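Local coordinates for protein EmGH1 (Erythrobacter marinus, PDB 5Z87) that probably hydrolyses beta-glucosidic bonds, as a glycoside hydrolase family 3 enzyme with a TIM-barrel-type N-terminal domain, at residues 156-159 with 160-164; 210-213 with 214-218; 409-412 with 413-416. One frame throughout, in Å; residues are numbered along the deposited sequence. Where two conformers were deposited one is given.

Interaction 1: 156-159 with 160-164; sequences DMVR and QVFEA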
ATOM      1  N   ASP A 156     -29.817  14.486   2.891  1.00 25.92           N
ATOM      2  CA  ASP A 156     -30.744  15.594   3.109  1.00 25.89           C
ATOM      3  C   ASP A 156     -30.423  16.327   4.404  1.00 30.36           C
ATOM      4  O   ASP A 156     -30.473  17.562   4.457  1.00 29.17           O
ATOM      5  CB  ASP A 156     -32.192  15.088   3.117  1.00 27.37           C
ATOM      6  CG  ASP A 156     -32.454  14.035   4.210  1.00 32.04           C
ATOM      7  OD1 ASP A 156     -31.523  13.302   4.615  1.00 31.99           O
ATOM      8  OD2 ASP A 156     -33.605  13.939   4.668  1.00 39.87           O
ATOM      9  N   MET A 157     -30.065  15.592   5.456  1.00 21.32           N
ATOM     10  CA  MET A 157     -29.704  16.280   6.687  1.00 23.29           C
ATOM     11  C   MET A 157     -28.306  16.880   6.611  1.00 29.25           C
ATOM     12  O   MET A 157     -28.033  17.893   7.274  1.00 23.90           O
ATOM     13  CB  MET A 157     -29.823  15.327   7.871  1.00 26.74           C
ATOM     14  CG  MET A 157     -31.265  14.973   8.213  1.00 27.72           C
ATOM     15  SD  MET A 157     -31.361  13.839   9.616  1.00 36.16           S
ATOM     16  CE  MET A 157     -30.474  14.743  10.884  1.00 24.35           C
ATOM     17  N   VAL A 158     -27.413  16.272   5.818  1.00 23.09           N
ATOM     18  CA  VAL A 158     -26.089  16.850   5.594  1.00 26.58           C
ATOM     19  C   VAL A 158     -26.217  18.252   5.005  1.00 23.10           C
ATOM     20  O   VAL A 158     -25.549  19.194   5.450  1.00 20.61           O
ATOM     21  CB  VAL A 158     -25.247  15.936   4.683  1.00 28.48           C
ATOM     22  CG1 VAL A 158     -23.969  16.636   4.265  1.00 20.05           C
ATOM     23  CG2 VAL A 158     -24.932  14.617   5.380  1.00 22.65           C
ATOM     24  N   ARG A 159     -27.084  18.402   3.995  1.00 21.02           N
ATOM     25  CA  ARG A 159     -27.300  19.706   3.373  1.00 26.70           C
ATOM     26  C   ARG A 159     -27.765  20.741   4.399  1.00 30.32           C
ATOM     27  O   ARG A 159     -27.275  21.878   4.414  1.00 28.16           O
ATOM     28  CB  ARG A 159     -28.314  19.574   2.236  1.00 23.01           C
ATOM     29  CG  ARG A 159     -28.448  20.829   1.394  1.00 28.48           C
ATOM     30  CD  ARG A 159     -29.802  20.934   0.701  1.00 29.63           C
ATOM     31  NE  ARG A 159     -30.913  21.021   1.656  1.00 43.98           N
ATOM     32  CZ  ARG A 159     -31.211  22.092   2.399  1.00 40.04           C
ATOM     33  NH1 ARG A 159     -30.479  23.207   2.324  1.00 36.45           N
ATOM     34  NH2 ARG A 159     -32.243  22.045   3.236  1.00 37.83           N
ATOM     35  N   GLN A 160     -28.689  20.349   5.282  1.00 26.00           N
ATOM     36  CA  GLN A 160     -29.155  21.234   6.349  1.00 31.35           C
ATOM     37  C   GLN A 160     -28.029  21.603   7.306  1.00 29.24           C
ATOM     38  O   GLN A 160     -27.931  22.755   7.748  1.00 26.55           O
ATOM     39  CB  GLN A 160     -30.286  20.568   7.133  1.00 25.22           C
ATOM     40  CG  GLN A 160     -31.559  20.340   6.368  1.00 25.40           C
ATOM     41  CD  GLN A 160     -32.505  19.433   7.130  1.00 33.88           C
ATOM     42  OE1 GLN A 160     -33.127  18.551   6.555  1.00 44.46           O
ATOM     43  NE2 GLN A 160     -32.601  19.638   8.439  1.00 53.61           N
ATOM     44  N   VAL A 161     -27.188  20.631   7.663  1.00 26.85           N
ATOM     45  CA  VAL A 161     -26.109  20.910   8.607  1.00 22.49           C
ATOM     46  C   VAL A 161     -25.184  21.981   8.054  1.00 28.80           C
ATOM     47  O   VAL A 161     -24.735  22.881   8.785  1.00 25.25           O
ATOM     48  CB  VAL A 161     -25.339  19.624   8.942  1.00 22.32           C
ATOM     49  CG1 VAL A 161     -23.902  19.962   9.363  1.00 20.65           C
ATOM     50  CG2 VAL A 161     -26.054  18.876  10.043  1.00 21.06           C
ATOM     51  N   PHE A 162     -24.891  21.916   6.755  1.00 21.52           N
ATOM     52  CA  PHE A 162     -23.957  22.872   6.195  1.00 26.78           C
ATOM     53  C   PHE A 162     -24.635  24.159   5.751  1.00 20.53           C
ATOM     54  O   PHE A 162     -23.961  25.188   5.641  1.00 23.83           O
ATOM     55  CB  PHE A 162     -23.145  22.190   5.084  1.00 19.00           C
ATOM     56  CG  PHE A 162     -22.118  21.245   5.645  1.00 21.37           C
ATOM     57  CD1 PHE A 162     -20.923  21.728   6.147  1.00 19.72           C
ATOM     58  CD2 PHE A 162     -22.399  19.893   5.788  1.00 22.35           C
ATOM     59  CE1 PHE A 162     -19.990  20.870   6.718  1.00 21.60           C
ATOM     60  CE2 PHE A 162     -21.471  19.027   6.365  1.00 22.67           C
ATOM     61  CZ  PHE A 162     -20.265  19.518   6.823  1.00 17.81           C
ATOM     62  N   GLU A 163     -25.951  24.142   5.555  1.00 25.92           N
ATOM     63  CA  GLU A 163     -26.691  25.393   5.465  1.00 26.29           C
ATOM     64  C   GLU A 163     -26.590  26.167   6.773  1.00 30.17           C
ATOM     65  O   GLU A 163     -26.305  27.370   6.774  1.00 33.25           O
ATOM     66  CB  GLU A 163     -28.145  25.102   5.098  1.00 32.73           C
ATOM     67  CG  GLU A 163     -29.020  26.337   4.862  1.00 31.81           C
ATOM     68  CD  GLU A 163     -30.480  25.968   4.724  1.00 42.12           C
ATOM     69  OE1 GLU A 163     -31.148  25.821   5.766  1.00 52.85           O
ATOM     70  OE2 GLU A 163     -30.959  25.797   3.582  1.00 52.00           O
ATOM     71  N   ALA A 164     -26.783  25.479   7.908  1.00 29.35           N
ATOM     72  CA  ALA A 164     -26.625  26.132   9.208  1.00 24.11           C
ATOM     73  C   ALA A 164     -25.201  26.624   9.401  1.00 28.43           C
ATOM     74  O   ALA A 164     -24.979  27.728   9.919  1.00 22.60           O
ATOM     75  CB  ALA A 164     -27.013  25.183  10.347  1.00 20.03           C
TER
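Asp156 meets Gln160 through its backbone: the Gln160 N to Asp156 O bond is weak, at 3.4 Å. Gln160 CG and OE1 both lie 3.5 Å from that same Asp156 O. Asp156 OD1 pairs with Arg154 in a salt bridge and takes a weak bond from Met157 N. Met157 O takes the N-H of Val161, and Val161 CG2 packs 3.5 Å from Met157 O. The Met157 side chain points away from the 160-164 turn and packs on Met412 and Glu415 of helix 403-416. These are i to i+4 contacts on helix 155-171, which comes between strands 126-129 and 176-177 along the chain of the N-terminal barrel-type domain. Val158 sits beside Phe162, both pointing the same way. Val158 CG1, anti to the backbone N (chi1 171°), comes 3.9 Å from Phe162 CD2. Val158 O lies at the ring edge, 3.2 Å from Phe162 CD2, and accepts the N-H of Phe162. Arg159 runs alongside Glu163, and the bend at chi3 (63°) brings NH1 to Glu163 OE2 at 2.9 Å. Glu163 OE2 lies in the guanidinium plane, whereas NH1 stands above the carboxylate plane. Arg227 pairs with the same Glu163 OE2, so two arginines share one oxygen.

Interaction 2: 210-213 with 214-218; sequences AIVE and GLQGA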
ATOM      1  N   ALA A 210     -23.969  17.319  -1.405  1.00 23.96           N
ATOM      2  CA  ALA A 210     -24.873  17.870  -0.402  1.00 24.06           C
ATOM      3  C   ALA A 210     -24.176  18.936   0.436  1.00 22.33           C
ATOM      4  O   ALA A 210     -24.790  19.949   0.789  1.00 23.87           O
ATOM      5  CB  ALA A 210     -25.423  16.755   0.487  1.00 20.71           C
ATOM      6  N   ILE A 211     -22.898  18.724   0.757  1.00 19.55           N
ATOM      7  CA  ILE A 211     -22.122  19.722   1.492  1.00 22.29           C
ATOM      8  C   ILE A 211     -21.985  20.998   0.675  1.00 21.98           C
ATOM      9  O   ILE A 211     -22.162  22.107   1.192  1.00 23.53           O
ATOM     10  CB  ILE A 211     -20.733  19.173   1.873  1.00 18.74           C
ATOM     11  CG1 ILE A 211     -20.835  17.935   2.766  1.00 19.41           C
ATOM     12  CG2 ILE A 211     -19.889  20.276   2.564  1.00 16.19           C
ATOM     13  CD1 ILE A 211     -19.542  17.109   2.789  1.00 24.62           C
ATOM     14  N   VAL A 212     -21.603  20.866  -0.596  1.00 24.18           N
ATOM     15  CA  VAL A 212     -21.406  22.055  -1.418  1.00 20.18           C
ATOM     16  C   VAL A 212     -22.726  22.798  -1.570  1.00 22.59           C
ATOM     17  O   VAL A 212     -22.787  24.025  -1.432  1.00 22.78           O
ATOM     18  CB  VAL A 212     -20.793  21.694  -2.789  1.00 23.33           C
ATOM     19  CG1 VAL A 212     -20.725  22.930  -3.703  1.00 18.36           C
ATOM     20  CG2 VAL A 212     -19.402  21.105  -2.632  1.00 17.70           C
ATOM     21  N   GLU A 213     -23.810  22.063  -1.810  0.57 21.13           N
ATOM     22  CA  GLU A 213     -25.096  22.714  -1.989  0.57 24.74           C
ATOM     23  C   GLU A 213     -25.660  23.247  -0.674  0.57 26.59           C
ATOM     24  O   GLU A 213     -26.509  24.142  -0.703  0.57 27.82           O
ATOM     25  CB  GLU A 213     -26.053  21.748  -2.704  0.57 24.95           C
ATOM     26  CG  GLU A 213     -25.641  21.562  -4.183  0.57 27.46           C
ATOM     27  CD  GLU A 213     -26.465  20.550  -4.970  0.57 33.57           C
ATOM     28  OE1 GLU A 213     -26.709  19.422  -4.473  0.57 31.98           O
ATOM     29  OE2 GLU A 213     -26.839  20.883  -6.118  0.57 33.96           O
ATOM     30  N   GLY A 214     -25.183  22.754   0.472  1.00 29.53           N
ATOM     31  CA  GLY A 214     -25.523  23.354   1.749  1.00 25.03           C
ATOM     32  C   GLY A 214     -24.727  24.609   2.051  1.00 23.09           C
ATOM     33  O   GLY A 214     -25.279  25.600   2.533  1.00 29.31           O
ATOM     34  N   LEU A 215     -23.421  24.587   1.778  1.00 21.69           N
ATOM     35  CA  LEU A 215     -22.580  25.735   2.101  1.00 21.98           C
ATOM     36  C   LEU A 215     -22.748  26.876   1.095  1.00 23.29           C
ATOM     37  O   LEU A 215     -22.698  28.049   1.474  1.00 18.08           O
ATOM     38  CB  LEU A 215     -21.113  25.304   2.177  1.00 17.93           C
ATOM     39  CG  LEU A 215     -20.668  24.601   3.462  1.00 19.90           C
ATOM     40  CD1 LEU A 215     -19.273  23.990   3.280  1.00 20.27           C
ATOM     41  CD2 LEU A 215     -20.684  25.570   4.647  1.00 16.01           C
ATOM     42  N   GLN A 216     -22.928  26.553  -0.186  1.00 21.34           N
ATOM     43  CA  GLN A 216     -23.012  27.551  -1.244  1.00 23.98           C
ATOM     44  C   GLN A 216     -24.434  27.833  -1.696  1.00 29.00           C
ATOM     45  O   GLN A 216     -24.660  28.847  -2.364  1.00 24.93           O
ATOM     46  CB  GLN A 216     -22.209  27.110  -2.480  1.00 19.08           C
ATOM     47  CG  GLN A 216     -20.696  27.065  -2.295  1.00 17.10           C
ATOM     48  CD  GLN A 216     -19.929  27.012  -3.620  1.00 22.93           C
ATOM     49  OE1 GLN A 216     -18.724  27.288  -3.664  1.00 19.24           O
ATOM     50  NE2 GLN A 216     -20.626  26.660  -4.704  1.00 18.63           N
ATOM     51  N   GLY A 217     -25.387  26.962  -1.371  1.00 29.78           N
ATOM     52  CA  GLY A 217     -26.683  26.979  -2.014  1.00 18.03           C
ATOM     53  C   GLY A 217     -26.663  26.195  -3.311  1.00 24.78           C
ATOM     54  O   GLY A 217     -25.616  25.807  -3.840  1.00 22.31           O
ATOM     55  N   ALA A 218     -27.859  25.956  -3.833  1.00 25.69           N
ATOM     56  CA  ALA A 218     -27.992  25.327  -5.133  1.00 21.13           C
ATOM     57  C   ALA A 218     -27.280  26.173  -6.192  1.00 25.65           C
ATOM     58  O   ALA A 218     -27.267  27.402  -6.098  1.00 28.98           O
ATOM     59  CB  ALA A 218     -29.471  25.164  -5.473  1.00 25.61           C
TER
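Ile211 and Leu215 form the packed apolar part of this last turn of helix 201-216. The two side chains lie side by side and point the same way. Ile211 CG2, anti to the backbone N, touches Leu215 CD1 at 3.8 Å. Phe162 of helix 155-171 packs on both. Next to them Val212 runs alongside Gln216, with Val212 CG1 3.9 Å from Gln216 NE2. Gln216 is extended beyond CG, which lays its buried amide beside Val212 CG1. There OE1 accepts from the backbone N of Thr230 and Ile275, and NE2 donates to Gly273 O. Along the backbone the bonds are short: Leu215 N to Ile211 O and Gln216 N to Val212 O are both 2.8 Å. Gly214 N bonds Ala210 O at 2.9 Å, though this bond is bent. The other side is looser. Glu213 is partly exposed and Ala218 is exposed. Gly217 leaves the helix with positive phi (85°), a backbone shape that calls for glycine. The chemistry is thus apolar toward helix 155-171, while the Gln216 amide ties the helix end to strand 229-235 and to the chain leading into strand 276-279, in the parallel sheet of the barrel-type domain.

Interaction 3: 409-412 with 413-416; sequences ARRM and AEES
Arg410 and Glu414 cross at a slant, their guanidinium and carboxylate planes 80° apart. NH1 of Arg410 meets OE2 of Glu414 at 3.0 Å in a salt bridge. The oxygen approaches the guanidinium obliquely. CG of Arg410 lies opposite the backbone N (chi1 161°), and the chain then bends at chi2 and chi3. That bend carries the guanidinium across to the acid, while CG and CD of Arg410 each stay 3.8 Å from Glu414 OE2. NH1 also bonds Ser613 OG of helix 607-615, so it has two oxygen partners. Glu414 is extended beyond CG, and its own CG lies 3.3 Å from Arg410 O. The carboxylate leans on Arg411 only loosely: Glu414 OE1 is 4.1 Å from Arg411 CG. The guanidinium of Arg411 is turned nearly square to that carboxylate, and their charged atoms do not meet.

Helix 403-416 bridges two domains. Met412 packs on helix 155-171 of the barrel-type domain. Arg410, Ala413 and Glu414 pack on helix 607-615. The helix leads into strand 418-422, at the edge of the mixed sheet of the family 3 C-terminal domain.

Near the end of this helix the bonding changes. Met412 O accepts two donors, which reach it from opposite faces of its plane. Glu415 N comes at 3.0 Å from well above the plane, an i to i+3 bond alongside a weak bond to Arg411 O. Ser416 OG donates to Met412 O at 2.9 Å. Its hydroxyl lies beside the backbone N (chi1 -61°), which turns it back toward this carbonyl. The buried serine hydroxyl is thereby satisfied by main chain. Glu415 points its CB back toward the preceding turn, but a bend at chi2 leads its carboxylate away. Glu415 OE1 pairs with Arg154 and with Lys730, and accepts from Gln704 NE2; Lys730 and Gln704 lie on strands 724-733 and 703-713.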
ATOM      1  N   ALA A 409     -27.921  19.422  15.456  1.00 23.58           N
ATOM      2  CA  ALA A 409     -26.743  18.662  15.856  1.00 20.12           C
ATOM      3  C   ALA A 409     -27.115  17.423  16.669  1.00 31.44           C
ATOM      4  O   ALA A 409     -26.474  16.368  16.542  1.00 26.91           O
ATOM      5  CB  ALA A 409     -25.797  19.556  16.650  1.00 17.38           C
ATOM      6  N   ARG A 410     -28.136  17.534  17.519  1.00 26.51           N
ATOM      7  CA  ARG A 410     -28.630  16.367  18.244  1.00 23.44           C
ATOM      8  C   ARG A 410     -29.240  15.342  17.292  1.00 27.62           C
ATOM      9  O   ARG A 410     -28.908  14.147  17.347  1.00 23.93           O
ATOM     10  CB  ARG A 410     -29.647  16.813  19.293  1.00 32.58           C
ATOM     11  CG  ARG A 410     -30.549  15.722  19.804  1.00 30.42           C
ATOM     12  CD  ARG A 410     -30.054  15.240  21.136  1.00 40.60           C
ATOM     13  NE  ARG A 410     -30.966  15.569  22.228  1.00 45.68           N
ATOM     14  CZ  ARG A 410     -31.631  14.653  22.928  1.00 52.76           C
ATOM     15  NH1 ARG A 410     -31.476  13.359  22.637  1.00 46.50           N
ATOM     16  NH2 ARG A 410     -32.436  15.025  23.921  1.00 49.65           N
ATOM     17  N   ARG A 411     -30.125  15.793  16.393  1.00 25.19           N
ATOM     18  CA  ARG A 411     -30.781  14.860  15.482  1.00 27.28           C
ATOM     19  C   ARG A 411     -29.783  14.176  14.547  1.00 33.39           C
ATOM     20  O   ARG A 411     -29.965  13.001  14.193  1.00 29.50           O
ATOM     21  CB  ARG A 411     -31.861  15.581  14.672  1.00 29.44           C
ATOM     22  CG  ARG A 411     -33.219  15.646  15.370  1.00 41.02           C
ATOM     23  CD  ARG A 411     -34.368  15.794  14.368  1.00 50.93           C
ATOM     24  NE  ARG A 411     -34.086  16.786  13.323  1.00 61.42           N
ATOM     25  CZ  ARG A 411     -34.222  16.578  12.010  1.00 69.30           C
ATOM     26  NH1 ARG A 411     -34.652  15.399  11.557  1.00 53.92           N
ATOM     27  NH2 ARG A 411     -33.934  17.555  11.145  1.00 59.22           N
ATOM     28  N   MET A 412     -28.727  14.882  14.134  1.00 28.45           N
ATOM     29  CA  MET A 412     -27.742  14.263  13.256  1.00 26.72           C
ATOM     30  C   MET A 412     -27.034  13.115  13.972  1.00 30.35           C
ATOM     31  O   MET A 412     -26.900  12.016  13.422  1.00 26.32           O
ATOM     32  CB  MET A 412     -26.741  15.305  12.761  1.00 20.91           C
ATOM     33  CG  MET A 412     -25.816  14.797  11.654  1.00 26.55           C
ATOM     34  SD  MET A 412     -26.681  14.136  10.200  1.00 37.81           S
ATOM     35  CE  MET A 412     -26.357  15.365   8.968  1.00 34.54           C
ATOM     36  N   ALA A 413     -26.616  13.345  15.223  1.00 21.61           N
ATOM     37  CA  ALA A 413     -26.005  12.280  16.012  1.00 23.24           C
ATOM     38  C   ALA A 413     -26.940  11.077  16.156  1.00 33.91           C
ATOM     39  O   ALA A 413     -26.508   9.926  15.991  1.00 28.77           O
ATOM     40  CB  ALA A 413     -25.593  12.818  17.380  1.00 24.27           C
ATOM     41  N   GLU A 414     -28.229  11.325  16.434  1.00 26.30           N
ATOM     42  CA  GLU A 414     -29.209  10.239  16.543  1.00 27.26           C
ATOM     43  C   GLU A 414     -29.300   9.408  15.261  1.00 31.66           C
ATOM     44  O   GLU A 414     -29.642   8.217  15.317  1.00 24.71           O
ATOM     45  CB  GLU A 414     -30.598  10.803  16.912  1.00 19.34           C
ATOM     46  CG  GLU A 414     -30.637  11.480  18.306  1.00 28.04           C
ATOM     47  CD  GLU A 414     -32.001  12.079  18.695  1.00 33.71           C
ATOM     48  OE1 GLU A 414     -32.849  12.323  17.807  1.00 26.86           O
ATOM     49  OE2 GLU A 414     -32.218  12.303  19.910  1.00 36.20           O
ATOM     50  N   GLU A 415     -29.014  10.008  14.101  1.00 25.12           N
ATOM     51  CA  GLU A 415     -29.066   9.276  12.840  1.00 22.34           C
ATOM     52  C   GLU A 415     -27.751   8.585  12.501  1.00 23.27           C
ATOM     53  O   GLU A 415     -27.731   7.734  11.609  1.00 23.51           O
ATOM     54  CB  GLU A 415     -29.436  10.210  11.675  1.00 27.04           C
ATOM     55  CG  GLU A 415     -30.808  10.855  11.752  1.00 30.55           C
ATOM     56  CD  GLU A 415     -31.921   9.932  11.287  1.00 32.32           C
ATOM     57  OE1 GLU A 415     -31.686   9.119  10.368  1.00 31.02           O
ATOM     58  OE2 GLU A 415     -33.033  10.017  11.845  1.00 37.31           O
ATOM     59  N   SER A 416     -26.667   8.927  13.190  1.00 23.90           N
ATOM     60  CA  SER A 416     -25.322   8.519  12.811  1.00 22.11           C
ATOM     61  C   SER A 416     -24.755   7.399  13.657  1.00 29.91           C
ATOM     62  O   SER A 416     -23.979   6.585  13.140  1.00 25.10           O
ATOM     63  CB  SER A 416     -24.366   9.706  12.911  1.00 21.43           C
ATOM     64  OG  SER A 416     -24.776  10.725  12.024  1.00 29.01           O
TER

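How the interactions relate
Interactions 1 and 2 lie on neighbouring helices of the N-terminal barrel-type domain and touch directly, with centres about 8 Å apart. Val158 packs on Ile211 there. Helix 155-171 lies between the other two helices: on its way to interaction 3, Val161 meets Met412, and the centres of interactions 1 and 3 are about 12 Å apart. Interactions 2 and 3 do not touch; their nearest atoms are about 9 Å apart. Interaction 2 is the most buried of the three. Interactions 1 and 3 are partly buried, and each has an arginine-glutamate salt bridge between partly exposed side chains. Buried interaction 2 relies on apolar packing and an amide met by backbone groups.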